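Side-chain contacts in geranyltranstransferase (Staphylococcus aureus, PDB 1RTR), which probably catalyses chain elongation with isopentenyl diphosphate to make farnesyl diphosphate, a precursor in isoprenoid biosynthesis: residues Thr2-Met6 with Asn7-Asp11; Ala193-Asp196 with Asp197-Glu201. All blocks are in the same frame, centred on the assembly; numbering follows the deposited sequence.

In the fold
Both interactions lie where a loop turns into a helix, and both are local. Interaction 1 comes first in the chain, at the start of helix 6-18. Interaction 2 follows far later, in the short connection between helices 179-193 and 197-227. Their centres are 24 Å apart and their nearest atoms about 13 Å, so they do not touch. Interaction 1 rests on helix 45-56 through Met-6 and Leu-9. Interaction 2 packs on Leu-57 and Thr-59, just beyond the end of that same helix, and on Phe-276. The fold is the all-helical one of polyprenyl synthetases, and the two contacts define how two of its helices begin.

Interaction 1: Thr2-Met6 with Asn7-Asp11; sequences TNLPM and NKLID
Met-6 and Ile-10 meet one turn apart on the first turns of helix 6-18. From Met-6, CB lies beside the Asn-7 N. CG stands anti to the backbone N (chi1 180°) and reaches Ile-10 CD1 at 4.0 Å. The bend at chi2 (118°) takes SD away from Ile-10, and CE ends loosely beside its CD1, not in close contact. Met-6 also touches Val-48 of helix 45-56. Ile-10 CG1 lies beyond the Met-6 carbonyl oxygen, 3.3 Å from it. Met-6 O also accepts from Ile-10 N at 3.0 Å in a nearly straight bond (177°). A weaker bond comes to it from Leu-9 N.

Pro-5 is the N-cap residue. Its carbonyl O accepts two weak bonds, from Lys-8 N at 3.2 Å and Leu-9 N at 3.3 Å. The ring CB of Pro-5 lies 4.1 Å from Lys-8 CB. Leu-4 CB rests against Leu-9 CD1 at 4.2 Å, and both leucines also touch Tyr-61.

The carbonyls of Pro-5 and Met-6 take up the N-H groups of the first turn, weakly except for Ile-10 N. Met-6 on Val-48, and Leu-9 on Leu-51 and Leu-52, pack this turn against helix 45-56 by apolar contact.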
ATOM      1  N   THR A   2      15.033 -30.023   0.267  1.00 90.90           N
ATOM      2  CA  THR A   2      15.237 -30.075   1.746  1.00 91.04           C
ATOM      3  C   THR A   2      13.979 -30.552   2.454  1.00 91.16           C
ATOM      4  O   THR A   2      12.870 -30.402   1.936  1.00 90.99           O
ATOM      5  CB  THR A   2      15.669 -28.689   2.290  1.00 90.90           C
ATOM      6  OG1 THR A   2      16.849 -28.257   1.609  1.00 91.03           O
ATOM      7  CG2 THR A   2      16.138 -28.766   3.736  1.00 91.07           C
ATOM      8  N   ASN A   3      14.170 -31.132   3.639  1.00 91.52           N
ATOM      9  CA  ASN A   3      13.073 -31.580   4.486  1.00 91.86           C
ATOM     10  C   ASN A   3      12.567 -30.453   5.387  1.00 91.87           C
ATOM     11  O   ASN A   3      13.247 -30.055   6.338  1.00 92.15           O
ATOM     12  CB  ASN A   3      13.507 -32.789   5.321  1.00 92.06           C
ATOM     13  CG  ASN A   3      12.382 -33.343   6.177  1.00 93.02           C
ATOM     14  OD1 ASN A   3      12.296 -33.053   7.373  1.00 93.63           O
ATOM     15  ND2 ASN A   3      11.506 -34.141   5.566  1.00 94.03           N
ATOM     16  N   LEU A   4      11.383 -29.931   5.074  1.00 91.68           N
ATOM     17  CA  LEU A   4      10.776 -28.858   5.862  1.00 91.38           C
ATOM     18  C   LEU A   4       9.318 -29.178   6.179  1.00 91.33           C
ATOM     19  O   LEU A   4       8.424 -28.889   5.368  1.00 91.38           O
ATOM     20  CB  LEU A   4      10.866 -27.502   5.144  1.00 91.30           C
ATOM     21  CG  LEU A   4      12.130 -27.063   4.404  1.00 90.92           C
ATOM     22  CD1 LEU A   4      11.834 -25.821   3.588  1.00 90.94           C
ATOM     23  CD2 LEU A   4      13.281 -26.811   5.362  1.00 90.93           C
ATOM     24  N   PRO A   5       9.077 -29.779   7.349  1.00 91.17           N
ATOM     25  CA  PRO A   5       7.711 -30.040   7.811  1.00 91.01           C
ATOM     26  C   PRO A   5       6.891 -28.756   7.735  1.00 90.85           C
ATOM     27  O   PRO A   5       7.400 -27.686   8.085  1.00 90.89           O
ATOM     28  CB  PRO A   5       7.907 -30.468   9.269  1.00 91.03           C
ATOM     29  CG  PRO A   5       9.288 -31.037   9.316  1.00 91.05           C
ATOM     30  CD  PRO A   5      10.086 -30.257   8.315  1.00 91.21           C
ATOM     31  N   MET A   6       5.654 -28.867   7.258  1.00 90.50           N
ATOM     32  CA  MET A   6       4.782 -27.710   7.095  1.00 90.08           C
ATOM     33  C   MET A   6       4.573 -26.977   8.417  1.00 89.52           C
ATOM     34  O   MET A   6       4.689 -25.749   8.466  1.00 89.55           O
ATOM     35  CB  MET A   6       3.438 -28.118   6.482  1.00 90.29           C
ATOM     36  CG  MET A   6       2.468 -26.962   6.281  1.00 90.90           C
ATOM     37  SD  MET A   6       2.041 -26.686   4.553  1.00 92.95           S
ATOM     38  CE  MET A   6       0.377 -25.917   4.747  1.00 92.07           C
ATOM     39  N   ASN A   7       4.282 -27.724   9.481  1.00 88.69           N
ATOM     40  CA  ASN A   7       4.040 -27.117  10.792  1.00 88.09           C
ATOM     41  C   ASN A   7       5.255 -26.388  11.372  1.00 87.21           C
ATOM     42  O   ASN A   7       5.099 -25.480  12.190  1.00 87.21           O
ATOM     43  CB  ASN A   7       3.523 -28.149  11.789  1.00 88.25           C
ATOM     44  CG  ASN A   7       4.367 -29.388  11.809  1.00 89.43           C
ATOM     45  OD1 ASN A   7       4.122 -30.320  11.047  1.00 91.67           O
ATOM     46  ND2 ASN A   7       5.386 -29.405  12.664  1.00 90.20           N
ATOM     47  N   LYS A   8       6.458 -26.778  10.952  1.00 86.06           N
ATOM     48  CA  LYS A   8       7.665 -26.091  11.402  1.00 84.99           C
ATOM     49  C   LYS A   8       7.904 -24.767  10.672  1.00 83.75           C
ATOM     50  O   LYS A   8       8.513 -23.851  11.241  1.00 83.85           O
ATOM     51  CB  LYS A   8       8.894 -27.001  11.323  1.00 85.37           C
ATOM     52  CG  LYS A   8       9.144 -27.796  12.606  1.00 86.60           C
ATOM     53  CD  LYS A   8      10.003 -27.015  13.592  1.00 88.73           C
ATOM     54  CE  LYS A   8      11.004 -27.929  14.298  1.00 89.69           C
ATOM     55  NZ  LYS A   8      10.421 -28.516  15.539  1.00 90.02           N
ATOM     56  N   LEU A   9       7.432 -24.663   9.429  1.00 81.84           N
ATOM     57  CA  LEU A   9       7.440 -23.391   8.712  1.00 80.00           C
ATOM     58  C   LEU A   9       6.374 -22.433   9.259  1.00 78.83           C
ATOM     59  O   LEU A   9       6.668 -21.272   9.537  1.00 78.59           O
ATOM     60  CB  LEU A   9       7.261 -23.600   7.213  1.00 79.93           C
ATOM     61  CG  LEU A   9       8.543 -23.782   6.406  1.00 79.36           C
ATOM     62  CD1 LEU A   9       8.190 -24.324   5.050  1.00 79.94           C
ATOM     63  CD2 LEU A   9       9.306 -22.488   6.264  1.00 79.09           C
ATOM     64  N   ILE A  10       5.150 -22.936   9.420  1.00 77.41           N
ATOM     65  CA  ILE A  10       4.062 -22.190  10.054  1.00 76.22           C
ATOM     66  C   ILE A  10       4.516 -21.570  11.376  1.00 75.65           C
ATOM     67  O   ILE A  10       4.207 -20.412  11.658  1.00 75.73           O
ATOM     68  CB  ILE A  10       2.827 -23.106  10.283  1.00 76.13           C
ATOM     69  CG1 ILE A  10       2.230 -23.557   8.946  1.00 76.20           C
ATOM     70  CG2 ILE A  10       1.767 -22.405  11.134  1.00 75.98           C
ATOM     71  CD1 ILE A  10       0.972 -24.429   9.063  1.00 75.08           C
ATOM     72  N   ASP A  11       5.251 -22.348  12.170  1.00 74.79           N
ATOM     73  CA  ASP A  11       5.762 -21.906  13.467  1.00 73.93           C
ATOM     74  C   ASP A  11       6.735 -20.755  13.317  1.00 72.74           C
ATOM     75  O   ASP A  11       6.626 -19.753  14.026  1.00 72.68           O
ATOM     76  CB  ASP A  11       6.457 -23.057  14.196  1.00 74.44           C
ATOM     77  CG  ASP A  11       5.477 -24.013  14.846  1.00 75.70           C
ATOM     78  OD1 ASP A  11       5.913 -25.125  15.221  1.00 76.72           O
ATOM     79  OD2 ASP A  11       4.259 -23.746  15.013  1.00 76.83           O
TER

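Interaction 2: Ala193-Asp196 with Asp197-Glu201. Unlike the reference sequence in segment 197-201: Thr-198 (reference Ala).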
ATOM      1  N   ALA A 193      15.039 -16.948  -6.859  1.00 53.11           N
ATOM      2  CA  ALA A 193      15.860 -18.082  -7.297  1.00 53.94           C
ATOM      3  C   ALA A 193      16.565 -17.823  -8.622  1.00 54.91           C
ATOM      4  O   ALA A 193      17.538 -18.494  -8.960  1.00 55.20           O
ATOM      5  CB  ALA A 193      15.026 -19.341  -7.382  1.00 53.72           C
ATOM      6  N   ASN A 194      16.072 -16.855  -9.388  1.00 56.22           N
ATOM      7  CA  ASN A 194      16.664 -16.552 -10.691  1.00 57.12           C
ATOM      8  C   ASN A 194      16.610 -17.739 -11.659  1.00 57.25           C
ATOM      9  O   ASN A 194      17.544 -17.977 -12.421  1.00 57.05           O
ATOM     10  CB  ASN A 194      18.104 -16.051 -10.516  1.00 57.16           C
ATOM     11  CG  ASN A 194      18.689 -15.504 -11.792  1.00 58.42           C
ATOM     12  OD1 ASN A 194      19.870 -15.714 -12.080  1.00 60.70           O
ATOM     13  ND2 ASN A 194      17.867 -14.814 -12.580  1.00 58.91           N
ATOM     14  N   VAL A 195      15.507 -18.476 -11.625  1.00 58.05           N
ATOM     15  CA  VAL A 195      15.312 -19.600 -12.540  1.00 58.86           C
ATOM     16  C   VAL A 195      15.011 -19.149 -13.976  1.00 59.72           C
ATOM     17  O   VAL A 195      14.688 -17.977 -14.232  1.00 59.67           O
ATOM     18  CB  VAL A 195      14.247 -20.591 -12.032  1.00 59.17           C
ATOM     19  CG1 VAL A 195      14.763 -21.321 -10.799  1.00 59.26           C
ATOM     20  CG2 VAL A 195      12.915 -19.900 -11.738  1.00 58.28           C
ATOM     21  N   ASP A 196      15.154 -20.082 -14.915  1.00 60.42           N
ATOM     22  CA  ASP A 196      15.043 -19.762 -16.335  1.00 60.96           C
ATOM     23  C   ASP A 196      13.586 -19.540 -16.779  1.00 60.61           C
ATOM     24  O   ASP A 196      12.641 -20.025 -16.140  1.00 60.02           O
ATOM     25  CB  ASP A 196      15.778 -20.816 -17.190  1.00 61.25           C
ATOM     26  CG  ASP A 196      14.999 -22.119 -17.336  1.00 63.62           C
ATOM     27  OD1 ASP A 196      14.438 -22.626 -16.333  1.00 63.40           O
ATOM     28  OD2 ASP A 196      14.903 -22.716 -18.439  1.00 68.07           O
ATOM     29  N   ASP A 197      13.430 -18.791 -17.874  1.00 60.86           N
ATOM     30  CA  ASP A 197      12.118 -18.424 -18.433  1.00 60.62           C
ATOM     31  C   ASP A 197      11.120 -19.563 -18.542  1.00 60.28           C
ATOM     32  O   ASP A 197       9.969 -19.426 -18.113  1.00 60.28           O
ATOM     33  CB  ASP A 197      12.289 -17.744 -19.786  1.00 60.80           C
ATOM     34  CG  ASP A 197      12.908 -16.371 -19.663  1.00 60.97           C
ATOM     35  OD1 ASP A 197      12.346 -15.516 -18.961  1.00 61.99           O
ATOM     36  OD2 ASP A 197      13.971 -16.048 -20.212  1.00 63.65           O
ATOM     37  N   THR A 198      11.558 -20.698 -19.076  1.00 60.11           N
ATOM     38  CA  THR A 198      10.637 -21.811 -19.268  1.00 59.88           C
ATOM     39  C   THR A 198      10.219 -22.492 -17.974  1.00 59.99           C
ATOM     40  O   THR A 198       9.074 -22.938 -17.885  1.00 60.70           O
ATOM     41  CB  THR A 198      11.056 -22.804 -20.444  1.00 60.06           C
ATOM     42  OG1 THR A 198      10.979 -24.169 -20.016  1.00 60.06           O
ATOM     43  CG2 THR A 198      12.503 -22.610 -20.901  1.00 59.88           C
ATOM     44  N   THR A 199      11.100 -22.545 -16.964  1.00 59.90           N
ATOM     45  CA  THR A 199      10.679 -22.964 -15.602  1.00 59.55           C
ATOM     46  C   THR A 199       9.680 -21.977 -14.987  1.00 59.35           C
ATOM     47  O   THR A 199       8.735 -22.380 -14.306  1.00 59.20           O
ATOM     48  CB  THR A 199      11.888 -23.153 -14.636  1.00 59.70           C
ATOM     49  OG1 THR A 199      12.788 -24.135 -15.165  1.00 59.96           O
ATOM     50  CG2 THR A 199      11.445 -23.776 -13.299  1.00 58.96           C
ATOM     51  N   LYS A 200       9.907 -20.687 -15.220  1.00 59.41           N
ATOM     52  CA  LYS A 200       8.975 -19.643 -14.800  1.00 59.86           C
ATOM     53  C   LYS A 200       7.575 -19.843 -15.391  1.00 60.27           C
ATOM     54  O   LYS A 200       6.573 -19.755 -14.673  1.00 60.15           O
ATOM     55  CB  LYS A 200       9.512 -18.257 -15.150  1.00 59.71           C
ATOM     56  CG  LYS A 200      10.493 -17.694 -14.141  1.00 59.63           C
ATOM     57  CD  LYS A 200      11.016 -16.341 -14.600  1.00 60.15           C
ATOM     58  CE  LYS A 200      12.178 -15.876 -13.743  1.00 61.72           C
ATOM     59  NZ  LYS A 200      12.677 -14.539 -14.177  1.00 61.95           N
ATOM     60  N   GLU A 201       7.515 -20.141 -16.687  1.00 61.11           N
ATOM     61  CA  GLU A 201       6.246 -20.424 -17.363  1.00 61.77           C
ATOM     62  C   GLU A 201       5.464 -21.535 -16.695  1.00 61.40           C
ATOM     63  O   GLU A 201       4.256 -21.419 -16.522  1.00 62.32           O
ATOM     64  CB  GLU A 201       6.468 -20.796 -18.828  1.00 62.52           C
ATOM     65  CG  GLU A 201       5.197 -21.276 -19.536  1.00 65.17           C
ATOM     66  CD  GLU A 201       4.940 -22.783 -19.429  1.00 68.34           C
ATOM     67  OE1 GLU A 201       5.875 -23.575 -19.722  1.00 69.60           O
ATOM     68  OE2 GLU A 201       3.794 -23.176 -19.062  1.00 67.74           O
TER
HETATM   69  O   HOH W   1      14.103 -16.093 -16.620  1.00 62.89           O
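The carboxylate of Asp-196 is the flat group that meets Thr-199, and it does so through one oxygen. Asp-196 OD1 accepts from Thr-199 OG1, which meets it nearly in line with the C-O bond and close to the carboxylate plane. The distance from OG1 to OD1, 2.5 Å, is very short. The two side chains cross at about a right angle. The start of the helix lies to the side of one face of the carboxylate, with Thr-199 N and Thr-198 CG2 both there. From that side Thr-199 N makes a weak bond to Asp-196 OD1 at 3.4 Å. Asp-196 OD2 lies 3.4 Å from Thr-198 CG2. Thr-198 differs from the reference sequence. With chi1 at 77°, Asp-196 CG sits between its own backbone N and carbonyl carbon, and this brings the carboxylate to the start of helix 197-227. Asp-196 is the N-cap residue, and the weak bond from Thr-199 N to its OD1 is the capping bond.

Its backbone carbonyl begins the helical bonding: Asp-196 O accepts from Lys-200 N at 3.0 Å. The side chain of Lys-200 runs extended beyond CG, back along the loop. Its CG lies 4.1 Å from Val-195 CG2, and its CE 3.3 Å from Val-195 O. A water donates to Val-195 O at 3.1 Å. It also makes weak bonds to Asp-197 OD1 and Lys-200 NZ, so it ties loop and helix together. Lys-200 NZ has a long, weak ion pair with Asp-191 as well.

Val-195 is buried against Leu-57, Phe-276 and Ala-190. Just before it, Asn-194 takes positive phi as the C-prime residue of a Schellman motif that ends helix 179-193.

One helix therefore closes and the next opens within a few residues. The negative carboxylate of Asp-196 faces the N-terminal end of the new helix, where the helix dipole would probably favour its charged form.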